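Local structure of alpha-galactosidase (Thermus thermophilus, 6LCJ) at residues A146-L151 against R390-E395. The protein probably hydrolyses terminal alpha-galactosyl residues from galactosides, as a hexameric, thermostable glycosidase of family GH36. Numbering follows the deposited sequence.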
loop_
_atom_site.group_PDB
_atom_site.type_symbol
_atom_site.label_atom_id
_atom_site.label_comp_id
_atom_site.label_asym_id
_atom_site.label_seq_id
_atom_site.Cartn_x
_atom_site.Cartn_y
_atom_site.Cartn_z
ATOM N N ALA E 146 21.202 14.011 43.958
ATOM C CA ALA E 146 22.386 14.787 43.611
ATOM C C ALA E 146 22.171 15.590 42.335
ATOM O O ALA E 146 22.722 16.685 42.197
ATOM C CB ALA E 146 23.600 13.864 43.475
ATOM N N TYR E 147 21.384 15.062 41.395
ATOM C CA TYR E 147 21.014 15.833 40.210
ATOM C C TYR E 147 20.141 17.023 40.589
ATOM O O TYR E 147 20.364 18.144 40.112
ATOM C CB TYR E 147 20.301 14.918 39.200
ATOM C CG TYR E 147 19.780 15.574 37.925
ATOM C CD1 TYR E 147 20.574 16.438 37.172
ATOM C CD2 TYR E 147 18.496 15.304 37.465
ATOM C CE1 TYR E 147 20.094 17.019 36.006
ATOM C CE2 TYR E 147 18.004 15.881 36.303
ATOM C CZ TYR E 147 18.807 16.733 35.576
ATOM O OH TYR E 147 18.307 17.296 34.422
ATOM N N ALA E 148 19.149 16.803 41.460
ATOM C CA ALA E 148 18.221 17.877 41.812
ATOM C C ALA E 148 18.940 19.075 42.425
ATOM O O ALA E 148 18.521 20.219 42.203
ATOM C CB ALA E 148 17.139 17.355 42.757
ATOM N N ARG E 149 20.035 18.844 43.167
ATOM C CA ARG E 149 20.768 19.953 43.782
ATOM C C ARG E 149 21.388 20.874 42.752
ATOM O O ARG E 149 21.608 22.059 43.029
ATOM C CB ARG E 149 21.854 19.428 44.710
ATOM C CG ARG E 149 21.311 18.984 46.053
ATOM C CD ARG E 149 22.303 18.136 46.780
ATOM N NE ARG E 149 21.634 17.137 47.607
ATOM C CZ ARG E 149 22.034 15.875 47.706
ATOM N NH1 ARG E 149 23.098 15.462 47.022
ATOM N NH2 ARG E 149 21.372 15.031 48.486
ATOM N N LEU E 150 21.669 20.366 41.559
ATOM C CA LEU E 150 22.270 21.173 40.511
ATOM C C LEU E 150 21.242 21.899 39.650
ATOM O O LEU E 150 21.621 22.560 38.673
ATOM C CB LEU E 150 23.173 20.289 39.652
ATOM C CG LEU E 150 24.282 19.702 40.526
ATOM C CD1 LEU E 150 25.083 18.664 39.774
ATOM C CD2 LEU E 150 25.187 20.830 41.021
ATOM N N LEU E 151 19.970 21.814 39.975
ATOM C CA LEU E 151 18.949 22.506 39.206
ATOM C C LEU E 151 18.487 23.751 39.944
ATOM O O LEU E 151 18.749 23.917 41.135
ATOM C CB LEU E 151 17.772 21.562 38.935
ATOM C CG LEU E 151 18.105 20.303 38.134
ATOM C CD1 LEU E 151 16.894 19.387 38.012
ATOM C CD2 LEU E 151 18.654 20.673 36.769
ATOM N N ARG E 390 8.711 11.544 40.394
ATOM C CA ARG E 390 9.173 12.919 40.336
ATOM C C ARG E 390 9.334 13.538 41.718
ATOM O O ARG E 390 9.473 14.766 41.821
ATOM C CB ARG E 390 8.221 13.745 39.464
ATOM C CG ARG E 390 8.402 13.472 37.983
ATOM C CD ARG E 390 7.354 14.176 37.145
ATOM N NE ARG E 390 7.727 14.225 35.735
ATOM C CZ ARG E 390 6.845 14.278 34.743
ATOM N NH1 ARG E 390 5.546 14.293 35.025
ATOM N NH2 ARG E 390 7.251 14.326 33.477
ATOM N N LEU E 391 9.332 12.724 42.783
ATOM C CA LEU E 391 9.395 13.283 44.131
ATOM C C LEU E 391 10.757 13.895 44.438
ATOM O O LEU E 391 10.832 14.783 45.292
ATOM C CB LEU E 391 9.036 12.218 45.160
ATOM C CG LEU E 391 7.582 11.743 45.107
ATOM C CD1 LEU E 391 7.365 10.576 46.020
ATOM C CD2 LEU E 391 6.648 12.884 45.482
ATOM N N TRP E 392 11.815 13.485 43.723
ATOM C CA TRP E 392 13.133 14.095 43.874
ATOM C C TRP E 392 13.118 15.588 43.580
ATOM O O TRP E 392 14.046 16.293 43.975
ATOM C CB TRP E 392 14.162 13.400 42.969
ATOM C CG TRP E 392 13.694 13.166 41.564
ATOM C CD1 TRP E 392 12.877 12.169 41.128
ATOM C CD2 TRP E 392 14.014 13.955 40.404
ATOM N NE1 TRP E 392 12.654 12.291 39.775
ATOM C CE2 TRP E 392 13.347 13.375 39.307
ATOM C CE3 TRP E 392 14.795 15.092 40.191
ATOM C CZ2 TRP E 392 13.438 13.893 38.024
ATOM C CZ3 TRP E 392 14.885 15.602 38.928
ATOM C CH2 TRP E 392 14.208 15.009 37.852
ATOM N N LEU E 393 12.090 16.097 42.913
ATOM C CA LEU E 393 11.989 17.534 42.689
ATOM C C LEU E 393 11.570 18.320 43.924
ATOM O O LEU E 393 11.440 19.543 43.829
ATOM C CB LEU E 393 11.008 17.825 41.556
ATOM C CG LEU E 393 11.610 17.337 40.252
ATOM C CD1 LEU E 393 10.522 17.240 39.208
ATOM C CD2 LEU E 393 12.753 18.250 39.825
ATOM N N MET E 394 11.331 17.660 45.062
ATOM C CA MET E 394 10.988 18.379 46.285
ATOM C C MET E 394 12.143 19.239 46.766
ATOM O O MET E 394 11.947 20.108 47.616
ATOM C CB MET E 394 10.579 17.393 47.378
ATOM C CG MET E 394 9.157 16.871 47.233
ATOM S SD MET E 394 8.894 15.581 48.443
ATOM C CE MET E 394 8.936 16.540 49.973
ATOM N N GLU E 395 13.343 18.990 46.241
ATOM C CA GLU E 395 14.479 19.873 46.435
ATOM C C GLU E 395 14.265 21.236 45.779
ATOM O O GLU E 395 14.822 22.243 46.234
ATOM C CB GLU E 395 15.720 19.197 45.853
ATOM C CG GLU E 395 16.975 20.039 45.906
ATOM C CD GLU E 395 17.550 20.155 47.312
ATOM O OE1 GLU E 395 17.144 19.369 48.214
ATOM O OE2 GLU E 395 18.420 21.040 47.508
#
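The benzo ring of Trp392 packs against Tyr147 and Ala148 of helix 140-149 and Leu151 just beyond it. Its CZ3 lies 3.9 Å from Tyr147 CD2, the two rings meeting obliquely with planes 35° apart. Ala148 and Leu151 both come up to the indole at its rim, near the ring plane: Ala148 CB is 4.1 Å from Trp392 CE3, and Leu151 CD1, which also lies over one face of the Tyr147 ring toward its rim, is 4.4 Å from Trp392 CZ3. Within its own segment, Leu393 CG sits over one indole face, toward its rim, while Trp392 NE1 hydrogen-bonds to His389 O. The tight spot is Ala148, whose methyl reaches Trp392 O at 3.5 Å and Glu395 CB at 3.9 Å.

Beyond that methyl the contact loosens toward exposed Arg149. Glu395, with CG anti to its backbone N (chi1 176°) and the chain bent at chi2, runs past the Ala148 carbonyl, bringing OE2 to 3.8 Å from Arg149 CG. That is only the aliphatic stem: Arg149 NE stays 5.1 Å from Glu395 OE1, the guanidinium and carboxylate planes standing 86° apart. Glu395 OE2 forms a salt bridge with Arg153 NE, and Asn396 ND2 hydrogen-bonds to Ala148 O.

Apolar packing thus joins the helix following the N-terminal beta-sheets to the loop before strand 398-400 of the TIM barrel; Arg149, with Glu142 a long, weak partner, probably adds little more than a diffuse attraction.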